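Local coordinates for protein TatD-related deoxyribonuclease (Thermotoga maritima, PDB 1J6O) that probably acts as a metal-dependent DNA nuclease of the TatD family, hydrolysing ester bonds on a TIM-barrel scaffold, at residues A[34-39]-A[65-70]; A[40-45]-A[254-259]; A[164-169]-A[198-203]; A[175-178]-A[182-185]; A[87-92]-A[126-131]. All blocks are in the same frame, centred on the assembly; numbering follows the deposited sequence.

Interaction 1 of 5, residues A[34-39]-A[65-70]; sequences SSFEEN and DRIFCS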
# COMPACT_ATOMS: atom_id res chain seq x y z
N SER A 34 -2.84 15.92 -12.28
CA SER A 34 -3.94 16.82 -12.55
C SER A 34 -5.14 16.09 -13.16
O SER A 34 -6.25 16.63 -13.18
CB SER A 34 -3.49 17.99 -13.43
OG SER A 34 -3.21 17.53 -14.74
N SER A 35 -4.96 14.88 -13.67
CA SER A 35 -6.12 14.22 -14.25
C SER A 35 -6.81 13.25 -13.29
O SER A 35 -7.70 12.51 -13.70
CB SER A 35 -5.74 13.52 -15.56
OG SER A 35 -4.75 12.54 -15.33
N PHE A 36 -6.41 13.24 -12.02
CA PHE A 36 -7.03 12.33 -11.06
C PHE A 36 -8.54 12.49 -11.00
O PHE A 36 -9.28 11.50 -11.07
CB PHE A 36 -6.44 12.54 -9.68
CG PHE A 36 -5.08 11.92 -9.51
CD1 PHE A 36 -4.58 11.03 -10.45
CD2 PHE A 36 -4.31 12.20 -8.37
CE1 PHE A 36 -3.33 10.40 -10.27
CE2 PHE A 36 -3.08 11.59 -8.20
CZ PHE A 36 -2.59 10.69 -9.16
N GLU A 37 -9.01 13.73 -10.90
CA GLU A 37 -10.45 13.97 -10.83
C GLU A 37 -11.17 13.39 -12.05
O GLU A 37 -12.14 12.62 -11.92
CB GLU A 37 -10.72 15.47 -10.71
CG GLU A 37 -12.14 15.84 -10.32
CD GLU A 37 -12.24 17.30 -9.88
OE1 GLU A 37 -11.81 18.19 -10.65
OE2 GLU A 37 -12.72 17.56 -8.76
N GLU A 38 -10.70 13.74 -13.24
CA GLU A 38 -11.34 13.24 -14.45
C GLU A 38 -11.36 11.72 -14.47
O GLU A 38 -12.23 11.11 -15.05
CB GLU A 38 -10.62 13.72 -15.71
CG GLU A 38 -10.14 15.16 -15.64
CD GLU A 38 -9.02 15.47 -16.64
OE1 GLU A 38 -8.85 14.70 -17.62
OE2 GLU A 38 -8.31 16.49 -16.45
N ASN A 39 -10.38 11.10 -13.82
CA ASN A 39 -10.33 9.65 -13.82
C ASN A 39 -10.96 8.97 -12.60
O ASN A 39 -10.75 7.77 -12.40
CB ASN A 39 -8.89 9.19 -14.01
CG ASN A 39 -8.43 9.30 -15.46
OD1 ASN A 39 -9.06 8.75 -16.36
ND2 ASN A 39 -7.34 10.02 -15.69
N ASP A 65 -3.70 18.29 -3.36
CA ASP A 65 -4.62 18.00 -2.30
C ASP A 65 -5.06 16.54 -2.32
O ASP A 65 -5.60 16.05 -1.34
CB ASP A 65 -5.88 18.86 -2.45
CG ASP A 65 -5.64 20.34 -2.18
OD1 ASP A 65 -4.61 20.72 -1.58
OD2 ASP A 65 -6.53 21.13 -2.58
N ARG A 66 -4.83 15.85 -3.43
CA ARG A 66 -5.22 14.44 -3.56
C ARG A 66 -4.15 13.40 -3.28
O ARG A 66 -4.39 12.19 -3.41
CB ARG A 66 -5.81 14.18 -4.94
CG ARG A 66 -7.10 14.96 -5.15
CD ARG A 66 -7.75 14.62 -6.47
NE ARG A 66 -8.98 15.41 -6.60
CZ ARG A 66 -10.18 14.89 -6.86
NH1 ARG A 66 -10.33 13.58 -7.03
NH2 ARG A 66 -11.23 15.70 -6.91
N ILE A 67 -2.98 13.88 -2.86
CA ILE A 67 -1.89 12.96 -2.57
C ILE A 67 -1.48 13.06 -1.09
O ILE A 67 -1.28 14.16 -0.57
CB ILE A 67 -0.65 13.29 -3.42
CG1 ILE A 67 -0.99 13.16 -4.92
CG2 ILE A 67 0.47 12.30 -3.09
CD1 ILE A 67 0.16 13.64 -5.81
N PHE A 68 -1.43 11.90 -0.43
CA PHE A 68 -1.04 11.82 0.98
C PHE A 68 0.23 11.00 0.90
O PHE A 68 0.49 10.34 -0.12
CB PHE A 68 -2.11 11.18 1.84
CG PHE A 68 -3.34 12.02 1.91
CD1 PHE A 68 -4.33 11.91 0.93
CD2 PHE A 68 -3.45 13.01 2.89
CE1 PHE A 68 -5.43 12.79 0.92
CE2 PHE A 68 -4.54 13.89 2.89
CZ PHE A 68 -5.53 13.78 1.90
N CYS A 69 0.99 10.98 1.99
CA CYS A 69 2.26 10.27 2.02
C CYS A 69 2.50 9.19 3.08
O CYS A 69 1.92 9.24 4.16
CB CYS A 69 3.32 11.38 2.20
SG CYS A 69 5.07 10.95 2.21
N SER A 70 3.33 8.20 2.75
CA SER A 70 3.69 7.13 3.68
C SER A 70 5.20 7.19 3.63
O SER A 70 5.78 7.24 2.53
CB SER A 70 3.24 5.74 3.23
OG SER A 70 3.54 4.79 4.24
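Glu37 lies over one face of the Arg66 guanidinium, with its CB 3.8 Å above the plane and displaced from the centre of the group. The Phe36 ring is met at its edge, where CG1 of Ile67 and CB of Arg66 lie near its plane. In this TIM barrel the contact joins the turn that follows helix 29-34 to the start of strand 67-71. Strand 41-47, which follows the turn, is the sheet neighbour of strand 67-71. Phe36 is buried and also packs on Ile41 and Val44 of strand 41-47. Its CE2 comes to 4.2 Å from Ile67 CG1, and the two side chains cross at about a right angle. Its CB rests 4.0 Å from Arg66 CD. The Arg66 chain is extended from CG to NE, and this carries its flat end past Phe36 to Glu37. The guanidinium is gripped twice there. NH1 donates a hydrogen bond to the backbone O of Ile41, while NH2 forms a salt bridge with Glu37. That carboxylate does not lie flat against the guanidinium, for the two planes are 74° apart. A single oxygen makes the bridge, with Glu37 OE2 3.0 Å from Arg66 NH2.

Interaction 2 of 5, residues A[40-45]-A[254-259]; sequences NIEFVV and ATTENA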
# COMPACT_ATOMS: atom_id res chain seq x y z
N ASN A 40 -11.71 9.73 -11.81
CA ASN A 40 -12.40 9.23 -10.62
C ASN A 40 -11.50 8.71 -9.49
O ASN A 40 -11.88 7.79 -8.74
CB ASN A 40 -13.40 8.13 -11.00
CG ASN A 40 -14.42 8.62 -12.01
OD1 ASN A 40 -14.55 7.91 -13.13
ND2 ASN A 40 -15.08 9.63 -11.79
N ILE A 41 -10.30 9.27 -9.42
CA ILE A 41 -9.37 8.86 -8.37
C ILE A 41 -9.55 9.91 -7.28
O ILE A 41 -9.17 11.07 -7.46
CB ILE A 41 -7.89 8.91 -8.86
CG1 ILE A 41 -7.65 7.91 -10.00
CG2 ILE A 41 -6.96 8.61 -7.67
CD1 ILE A 41 -7.91 6.45 -9.63
N GLU A 42 -10.14 9.52 -6.15
CA GLU A 42 -10.36 10.46 -5.05
C GLU A 42 -9.07 10.96 -4.38
O GLU A 42 -8.95 12.14 -4.03
CB GLU A 42 -11.29 9.82 -4.04
CG GLU A 42 -11.71 10.70 -2.93
CD GLU A 42 -12.78 10.04 -2.11
OE1 GLU A 42 -13.84 9.71 -2.69
OE2 GLU A 42 -12.55 9.83 -0.90
N PHE A 43 -8.15 10.03 -4.13
CA PHE A 43 -6.85 10.39 -3.53
C PHE A 43 -5.95 9.21 -3.66
O PHE A 43 -6.39 8.11 -4.04
CB PHE A 43 -6.93 10.83 -2.03
CG PHE A 43 -7.22 9.72 -1.03
CD1 PHE A 43 -8.52 9.39 -0.68
CD2 PHE A 43 -6.17 9.05 -0.37
CE1 PHE A 43 -8.78 8.43 0.29
CE2 PHE A 43 -6.42 8.10 0.60
CZ PHE A 43 -7.71 7.78 0.94
N VAL A 44 -4.67 9.44 -3.43
CA VAL A 44 -3.74 8.32 -3.52
C VAL A 44 -2.80 8.41 -2.34
O VAL A 44 -2.60 9.51 -1.77
CB VAL A 44 -2.88 8.32 -4.84
CG1 VAL A 44 -3.74 8.60 -6.06
CG2 VAL A 44 -1.71 9.27 -4.70
N VAL A 45 -2.25 7.27 -1.93
CA VAL A 45 -1.32 7.28 -0.82
C VAL A 45 0.01 7.00 -1.53
O VAL A 45 0.20 5.90 -2.06
CB VAL A 45 -1.59 6.16 0.18
CG1 VAL A 45 -0.46 6.17 1.25
CG2 VAL A 45 -2.98 6.35 0.83
N ALA A 254 -17.13 0.56 -1.23
CA ALA A 254 -16.54 -0.18 -0.15
C ALA A 254 -15.03 0.02 -0.00
O ALA A 254 -14.54 0.31 1.11
CB ALA A 254 -16.86 -1.69 -0.33
N THR A 255 -14.28 -0.10 -1.10
CA THR A 255 -12.82 0.08 -0.98
C THR A 255 -12.42 1.51 -0.64
O THR A 255 -11.45 1.74 0.09
CB THR A 255 -12.08 -0.38 -2.27
OG1 THR A 255 -12.63 0.29 -3.41
CG2 THR A 255 -12.23 -1.91 -2.42
N THR A 256 -13.15 2.48 -1.19
CA THR A 256 -12.85 3.87 -0.91
C THR A 256 -13.15 4.18 0.56
O THR A 256 -12.36 4.86 1.23
CB THR A 256 -13.66 4.78 -1.88
OG1 THR A 256 -13.08 4.69 -3.18
CG2 THR A 256 -13.63 6.25 -1.42
N GLU A 257 -14.28 3.66 1.07
CA GLU A 257 -14.64 3.89 2.47
C GLU A 257 -13.54 3.26 3.33
O GLU A 257 -13.08 3.83 4.33
CB GLU A 257 -15.98 3.25 2.83
CG GLU A 257 -16.32 3.36 4.31
CD GLU A 257 -17.75 2.90 4.64
OE1 GLU A 257 -18.70 3.32 3.95
OE2 GLU A 257 -17.91 2.13 5.62
N ASN A 258 -13.13 2.06 2.96
CA ASN A 258 -12.07 1.38 3.71
C ASN A 258 -10.79 2.21 3.73
O ASN A 258 -10.13 2.35 4.77
CB ASN A 258 -11.76 0.02 3.08
CG ASN A 258 -12.82 -1.01 3.36
OD1 ASN A 258 -13.68 -0.81 4.23
ND2 ASN A 258 -12.77 -2.13 2.63
N ALA A 259 -10.42 2.72 2.56
CA ALA A 259 -9.21 3.52 2.46
C ALA A 259 -9.32 4.84 3.21
O ALA A 259 -8.37 5.27 3.87
CB ALA A 259 -8.87 3.76 0.98
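Glu42 reaches from the strand to Thr256 on the helix with the end of its side chain. Its CB points toward the helix. CG stands anti to the backbone N (chi1 -175°), and the chain runs on extended, which brings the carboxylate to the methyl of Thr256. CD lies 3.9 Å from Thr256 CG2. The two oxygens approach the same methyl almost equally, OE1 at 3.7 Å and OE2 at 3.8 Å from Thr256 CG2. These are van der Waals contacts. The polar partners of the carboxylate lie outside the two segments: OE2 forms a salt bridge with Arg260, and OE1 is hydrogen-bonded to ND1 of His12, a residue of the purification tag, whose backbone O also holds the Thr256 hydroxyl. The contact belongs to the TIM barrel, where the long helix 248-264 packs against strand 41-47 and the neighbouring strand 13-18. The two segments lie 209 residues apart at their closest ends. Val14 of strand 13-18 touches Phe43, Thr256 and Ala259 alike. Phe43 makes the second point of contact, through CZ, the far corner of its ring. The backbone O of Ala259 sits at the ring edge, in plane, 3.9 Å from Phe43 CZ. The same CZ is 4.2 Å from Ala259 CB.

Interaction 3 of 5, residues A[164-169]-A[198-203]; sequences HAFSSD and REVVKR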
# COMPACT_ATOMS: atom_id res chain seq x y z
N HIS A 164 0.01 -4.65 1.70
CA HIS A 164 -0.09 -4.31 0.29
C HIS A 164 0.26 -5.43 -0.69
O HIS A 164 1.05 -6.32 -0.38
CB HIS A 164 0.72 -3.03 0.08
CG HIS A 164 1.94 -3.19 -0.77
ND1 HIS A 164 1.92 -3.02 -2.14
CD2 HIS A 164 3.22 -3.47 -0.44
CE1 HIS A 164 3.14 -3.19 -2.61
NE2 HIS A 164 3.94 -3.46 -1.60
N ALA A 165 -0.35 -5.39 -1.87
CA ALA A 165 -0.11 -6.40 -2.92
C ALA A 165 -0.13 -7.79 -2.29
O ALA A 165 0.77 -8.62 -2.52
CB ALA A 165 1.25 -6.15 -3.60
N PHE A 166 -1.17 -8.04 -1.50
CA PHE A 166 -1.32 -9.33 -0.82
C PHE A 166 -1.10 -10.47 -1.82
O PHE A 166 -1.78 -10.54 -2.85
CB PHE A 166 -2.71 -9.47 -0.19
CG PHE A 166 -2.89 -10.77 0.52
CD1 PHE A 166 -2.30 -10.97 1.76
CD2 PHE A 166 -3.61 -11.80 -0.06
CE1 PHE A 166 -2.42 -12.20 2.41
CE2 PHE A 166 -3.72 -13.03 0.59
CZ PHE A 166 -3.13 -13.22 1.82
N SER A 167 -0.19 -11.36 -1.48
CA SER A 167 0.12 -12.47 -2.36
C SER A 167 0.13 -13.88 -1.78
O SER A 167 0.87 -14.74 -2.26
CB SER A 167 1.48 -12.21 -3.01
OG SER A 167 2.48 -12.01 -2.00
N SER A 168 -0.66 -14.12 -0.75
CA SER A 168 -0.69 -15.46 -0.18
C SER A 168 -2.06 -16.08 -0.44
O SER A 168 -2.81 -15.63 -1.31
CB SER A 168 -0.38 -15.44 1.31
OG SER A 168 -0.00 -16.74 1.72
N ASP A 169 -2.40 -17.13 0.31
CA ASP A 169 -3.70 -17.77 0.10
C ASP A 169 -4.74 -17.34 1.12
O ASP A 169 -4.46 -16.51 1.98
CB ASP A 169 -3.55 -19.30 0.10
CG ASP A 169 -2.95 -19.84 1.40
OD1 ASP A 169 -2.69 -19.05 2.34
OD2 ASP A 169 -2.76 -21.07 1.46
N ARG A 198 -7.70 -14.43 -7.29
CA ARG A 198 -9.11 -14.16 -7.50
C ARG A 198 -9.98 -14.97 -6.52
O ARG A 198 -10.98 -14.47 -5.99
CB ARG A 198 -9.52 -14.46 -8.94
CG ARG A 198 -9.15 -13.34 -9.92
CD ARG A 198 -9.79 -13.52 -11.32
NE ARG A 198 -9.18 -14.60 -12.11
CZ ARG A 198 -7.97 -14.55 -12.67
NH1 ARG A 198 -7.19 -13.48 -12.55
NH2 ARG A 198 -7.54 -15.59 -13.37
N GLU A 199 -9.58 -16.21 -6.28
CA GLU A 199 -10.35 -17.05 -5.36
C GLU A 199 -10.27 -16.43 -3.95
O GLU A 199 -11.24 -16.48 -3.18
CB GLU A 199 -9.81 -18.48 -5.37
CG GLU A 199 -10.64 -19.49 -4.56
CD GLU A 199 -12.12 -19.58 -4.99
OE1 GLU A 199 -12.41 -19.61 -6.22
OE2 GLU A 199 -13.01 -19.62 -4.10
N VAL A 200 -9.11 -15.85 -3.61
CA VAL A 200 -8.92 -15.22 -2.30
C VAL A 200 -9.85 -14.01 -2.17
O VAL A 200 -10.51 -13.81 -1.14
CB VAL A 200 -7.47 -14.71 -2.12
CG1 VAL A 200 -7.37 -13.90 -0.84
CG2 VAL A 200 -6.50 -15.89 -2.06
N VAL A 201 -9.88 -13.19 -3.20
CA VAL A 201 -10.74 -12.02 -3.18
C VAL A 201 -12.19 -12.48 -3.01
O VAL A 201 -12.97 -11.86 -2.28
CB VAL A 201 -10.62 -11.22 -4.51
CG1 VAL A 201 -11.74 -10.22 -4.59
CG2 VAL A 201 -9.29 -10.49 -4.54
N LYS A 202 -12.54 -13.58 -3.68
CA LYS A 202 -13.89 -14.11 -3.61
C LYS A 202 -14.29 -14.52 -2.18
O LYS A 202 -15.41 -14.26 -1.73
CB LYS A 202 -14.02 -15.31 -4.56
CG LYS A 202 -15.46 -15.71 -4.89
CD LYS A 202 -15.49 -16.63 -6.12
CE LYS A 202 -16.90 -17.17 -6.42
NZ LYS A 202 -16.94 -18.04 -7.65
N ARG A 203 -13.35 -15.15 -1.47
CA ARG A 203 -13.57 -15.61 -0.10
C ARG A 203 -13.55 -14.51 0.94
O ARG A 203 -14.31 -14.54 1.92
CB ARG A 203 -12.49 -16.61 0.31
CG ARG A 203 -12.31 -17.83 -0.59
CD ARG A 203 -13.39 -18.87 -0.36
NE ARG A 203 -13.32 -19.48 0.97
CZ ARG A 203 -12.32 -20.26 1.39
NH1 ARG A 203 -11.30 -20.54 0.60
NH2 ARG A 203 -12.36 -20.78 2.62
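This is a small van der Waals contact, part side chain on side chain and part methyl on backbone, between the loop after strand 161-163 and helix 195-204. It centres on Val200, which faces the loop and uses both methyls. CG1 stands anti to the backbone N (chi1 172°) and takes the Phe166 side, while CG2 takes the loop backbone further on. Phe166 CE2 lies 4.0 Å from Val200 CG1. The methyl approaches the ring obliquely, and the two side chains are roughly perpendicular. CG2 of Val200 is 3.8 Å from the backbone O of Ser168 and 3.9 Å from the backbone C of Asp169. The loop folds back on its own aromatic ring. Ser168 N lies 3.5 Å above one face of the Phe166 ring, off the ring centre. Asp169 O sits at the edge of that ring, in plane. Asp169 is the N-cap of helix 170-179, and its side chain caps a backbone N of that helix. Ala173 of the same helix touches both Phe166 and Val200. Phe166 also packs on Leu183 of strand 181-185. At the start of the loop His164 is predicted to bind the second divalent metal cation, and its ND1 is hydrogen-bonded to Glu212. A loop leaving the C-terminal end of a barrel strand with a metal ligand at its base is typical of TIM-barrel metal-dependent hydrolases.

Interaction 4 of 5, residues A[175-178]-A[182-185]; sequences KFID and LLGI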
# COMPACT_ATOMS: atom_id res chain seq x y z
N LYS A 175 -5.70 -14.87 8.55
CA LYS A 175 -4.86 -14.60 9.71
C LYS A 175 -4.55 -13.11 9.85
O LYS A 175 -4.58 -12.58 10.95
CB LYS A 175 -3.54 -15.38 9.61
CG LYS A 175 -3.70 -16.90 9.65
CD LYS A 175 -3.95 -17.44 11.06
CE LYS A 175 -2.70 -17.37 11.94
NZ LYS A 175 -2.84 -18.25 13.16
N PHE A 176 -4.25 -12.45 8.74
CA PHE A 176 -3.94 -11.03 8.79
C PHE A 176 -5.19 -10.20 9.00
O PHE A 176 -5.18 -9.20 9.74
CB PHE A 176 -3.18 -10.63 7.53
CG PHE A 176 -1.72 -10.95 7.61
CD1 PHE A 176 -0.84 -10.07 8.22
CD2 PHE A 176 -1.23 -12.16 7.11
CE1 PHE A 176 0.53 -10.38 8.34
CE2 PHE A 176 0.13 -12.49 7.23
CZ PHE A 176 1.01 -11.58 7.85
N ILE A 177 -6.28 -10.60 8.35
CA ILE A 177 -7.52 -9.86 8.52
C ILE A 177 -7.89 -9.94 10.01
O ILE A 177 -8.29 -8.94 10.63
CB ILE A 177 -8.64 -10.47 7.69
CG1 ILE A 177 -8.42 -10.09 6.22
CG2 ILE A 177 -10.01 -10.04 8.21
CD1 ILE A 177 -9.43 -10.70 5.32
N ASP A 178 -7.71 -11.11 10.61
CA ASP A 178 -8.04 -11.25 12.02
C ASP A 178 -7.16 -10.39 12.91
O ASP A 178 -7.58 -10.01 13.98
CB ASP A 178 -7.98 -12.71 12.47
CG ASP A 178 -9.15 -13.51 11.97
OD1 ASP A 178 -10.19 -12.89 11.62
OD2 ASP A 178 -9.04 -14.76 11.93
N LEU A 182 -6.04 -4.83 6.45
CA LEU A 182 -6.88 -4.92 5.28
C LEU A 182 -5.84 -5.42 4.24
O LEU A 182 -4.63 -5.33 4.48
CB LEU A 182 -7.47 -3.58 4.87
CG LEU A 182 -8.95 -3.55 5.31
CD1 LEU A 182 -9.04 -3.60 6.82
CD2 LEU A 182 -9.64 -2.32 4.75
N LEU A 183 -6.31 -5.94 3.12
CA LEU A 183 -5.44 -6.46 2.07
C LEU A 183 -5.50 -5.64 0.79
O LEU A 183 -6.58 -5.33 0.28
CB LEU A 183 -5.84 -7.91 1.75
CG LEU A 183 -6.04 -8.80 2.98
CD1 LEU A 183 -6.46 -10.17 2.52
CD2 LEU A 183 -4.74 -8.88 3.79
N GLY A 184 -4.32 -5.29 0.27
CA GLY A 184 -4.23 -4.51 -0.95
C GLY A 184 -4.25 -5.40 -2.18
O GLY A 184 -3.45 -6.33 -2.33
N ILE A 185 -5.19 -5.09 -3.06
CA ILE A 185 -5.39 -5.83 -4.31
C ILE A 185 -5.08 -4.89 -5.46
O ILE A 185 -5.63 -3.78 -5.51
CB ILE A 185 -6.87 -6.28 -4.44
CG1 ILE A 185 -7.28 -7.05 -3.17
CG2 ILE A 185 -7.07 -7.13 -5.73
CD1 ILE A 185 -6.42 -8.25 -2.87
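Ile177 overlaps Leu183 with the outer end of its side chain. Its CD1 lies 4.1 Å from Leu183 CD1, and its CG1 is 4.2 Å from the same methyl. The one chain runs crosswise to the other. CG1 of Ile177 is anti to the carbonyl carbon (chi1 -76°), and from there the chain extends to CD1, which comes nearer the strand than the direction of CB would suggest. Leu183 divides its methyls between two helix residues. CD1 takes Ile177, and CD2 lies 4.4 Å from Phe176 CB. Phe176 therefore meets the strand through the root of its side chain. That CB is directed at the strand, but the ring leads away and packs on Leu151 of helix 144-153. Ile177 reaches in another direction too, touching Val204 of helix 195-204 and Tyr208. The contact thus sits where helix 170-179 is flanked by its neighbours on the outer layer. Phe176 and Leu183 are buried, and the crossing contacts are wholly apolar. The strand is tied to its neighbours by backbone hydrogen bonds, from Leu182 to Gly161 and Ile163, and from Leu183 to Tyr208 and Val210. Helix 170-179 leads into strand 181-185 through a very short turn. Together with strand 161-163 they form a beta-alpha-beta unit, the repeating element of the TIM barrel, with helix side chains packed on the outward side of a parallel strand.

Interaction 5 of 5, residues A[87-92]-A[126-131]; sequences EHLEKF and IELAGK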
# COMPACT_ATOMS: atom_id res chain seq x y z
N GLU A 87 14.36 8.32 13.82
CA GLU A 87 14.17 9.71 14.21
C GLU A 87 13.89 10.54 12.96
O GLU A 87 13.11 11.49 12.97
CB GLU A 87 15.42 10.28 14.88
CG GLU A 87 15.57 9.92 16.33
CD GLU A 87 16.42 10.96 17.06
OE1 GLU A 87 17.53 11.28 16.55
OE2 GLU A 87 15.97 11.46 18.11
N HIS A 88 14.58 10.18 11.89
CA HIS A 88 14.40 10.90 10.64
C HIS A 88 12.98 10.67 10.09
O HIS A 88 12.37 11.59 9.56
CB HIS A 88 15.45 10.44 9.65
CG HIS A 88 15.72 11.44 8.58
ND1 HIS A 88 16.99 11.67 8.08
CD2 HIS A 88 14.89 12.25 7.87
CE1 HIS A 88 16.92 12.57 7.11
NE2 HIS A 88 15.66 12.94 6.97
N LEU A 89 12.45 9.44 10.21
CA LEU A 89 11.10 9.16 9.70
C LEU A 89 10.10 9.89 10.60
O LEU A 89 9.10 10.45 10.14
CB LEU A 89 10.80 7.64 9.71
CG LEU A 89 11.55 6.77 8.70
CD1 LEU A 89 11.24 5.28 8.94
CD2 LEU A 89 11.15 7.21 7.28
N GLU A 90 10.39 9.91 11.90
CA GLU A 90 9.52 10.57 12.85
C GLU A 90 9.45 12.07 12.53
O GLU A 90 8.38 12.68 12.67
CB GLU A 90 10.03 10.35 14.28
CG GLU A 90 9.21 11.05 15.35
CD GLU A 90 9.48 10.45 16.70
OE1 GLU A 90 10.65 10.06 16.94
OE2 GLU A 90 8.54 10.36 17.51
N LYS A 91 10.57 12.65 12.08
CA LYS A 91 10.61 14.07 11.73
C LYS A 91 9.72 14.32 10.49
O LYS A 91 9.04 15.34 10.38
CB LYS A 91 12.03 14.51 11.40
CG LYS A 91 12.09 15.94 10.83
CD LYS A 91 13.47 16.37 10.36
CE LYS A 91 13.44 17.78 9.74
NZ LYS A 91 14.79 18.28 9.31
N PHE A 92 9.75 13.39 9.55
CA PHE A 92 8.94 13.54 8.35
C PHE A 92 7.47 13.51 8.75
O PHE A 92 6.65 14.32 8.29
CB PHE A 92 9.14 12.36 7.37
CG PHE A 92 10.45 12.36 6.63
CD1 PHE A 92 11.17 13.53 6.40
CD2 PHE A 92 10.94 11.16 6.10
CE1 PHE A 92 12.36 13.50 5.64
CE2 PHE A 92 12.12 11.13 5.34
CZ PHE A 92 12.83 12.31 5.11
N ILE A 126 7.48 -0.70 12.94
CA ILE A 126 6.21 -1.09 13.51
C ILE A 126 6.13 -0.32 14.84
O ILE A 126 5.09 0.23 15.20
CB ILE A 126 6.18 -2.60 13.80
CG1 ILE A 126 6.07 -3.37 12.49
CG2 ILE A 126 5.06 -2.94 14.78
CD1 ILE A 126 6.25 -4.88 12.69
N GLU A 127 7.24 -0.30 15.59
CA GLU A 127 7.25 0.41 16.88
C GLU A 127 7.01 1.91 16.69
O GLU A 127 6.31 2.54 17.51
CB GLU A 127 8.56 0.16 17.64
CG GLU A 127 8.69 -1.31 17.95
CD GLU A 127 9.94 -1.67 18.74
OE1 GLU A 127 11.05 -1.24 18.37
OE2 GLU A 127 9.80 -2.43 19.70
N LEU A 128 7.57 2.48 15.63
CA LEU A 128 7.35 3.90 15.39
C LEU A 128 5.87 4.16 15.06
O LEU A 128 5.28 5.13 15.53
CB LEU A 128 8.23 4.40 14.24
CG LEU A 128 7.95 5.84 13.83
CD1 LEU A 128 8.31 6.82 14.95
CD2 LEU A 128 8.76 6.16 12.59
N ALA A 129 5.29 3.31 14.22
CA ALA A 129 3.88 3.49 13.86
C ALA A 129 2.99 3.41 15.12
O ALA A 129 2.01 4.17 15.26
CB ALA A 129 3.46 2.43 12.84
N GLY A 130 3.33 2.50 16.03
CA GLY A 130 2.55 2.36 17.26
C GLY A 130 2.65 3.66 18.05
O GLY A 130 1.64 4.21 18.55
N LYS A 131 3.87 4.18 18.16
CA LYS A 131 4.09 5.41 18.89
C LYS A 131 3.31 6.61 18.32
O LYS A 131 2.69 7.39 19.06
CB LYS A 131 5.59 5.72 18.87
CG LYS A 131 5.96 7.06 19.50
CD LYS A 131 7.48 7.26 19.44
CE LYS A 131 7.90 8.67 19.86
NZ LYS A 131 9.34 8.92 19.52
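Glu90 and Leu128 bury the most surface here, and Lys131 adds a charged partner on the exposed side. Leu128 is the apolar centre. It leaves its helix in the direction of helix 85-92, and CG is anti to the backbone N (chi1 174°), which sends both methyls across the gap. CD2 packs 3.8 Å from Leu89 CB, while CD1 lies 4.0 Å from Glu90 CB. The Leu128 fork thus meets two successive residues of the facing helix. Glu90 shows two characters. Its CB belongs to the apolar patch, and its extended chain carries the carboxylate to Lys131. Lys131 is also extended and comes in nearly square to the Glu90 chain. Lys131 NZ donates a hydrogen bond of 2.6 Å to Glu90 OE2, as part of a salt bridge. That length is unusually short and its exact value is doubtful. OE2 takes the bond with its syn lone pair, on the side of the other oxygen. Glu90 OE1 is also near, 3.1 Å from Lys131 NZ. The helices are neighbours on the outside of the TIM barrel. Their short segments run 36° from parallel, and the axes come no closer than 10.9 Å. The spacing is bridged by long side chains. Leu89 also touches Leu51 of helix 51-61, which extends the apolar packing to the next helix. The pairing of opposite charges is what the polar part rests on. The salt bridge lies on the solvent side of a contact whose inner part, Leu89 and Leu128, is buried.

The five contacts are spread round one TIM barrel. Interactions 1 and 2 touch, their centres 10 Å apart, on neighbouring strands 41-47 and 67-71. Arg66 O accepts a backbone hydrogen bond from Val44 N there. Interactions 3 and 4 also touch, centres 9 Å apart, and Phe166 N is 3.0 Å from Gly184 O. Interaction 2 reaches interaction 4 through Asn258 and Leu182. Interaction 5 stands apart, with centres 23 to 29 Å from the others. Interaction 3 alone holds a predicted metal ligand, His164, whose side chain is about 8 Å from that of Leu183. The side chains of Ala259 and Leu89 are each about 10 Å from those of His17 and Glu103 respectively.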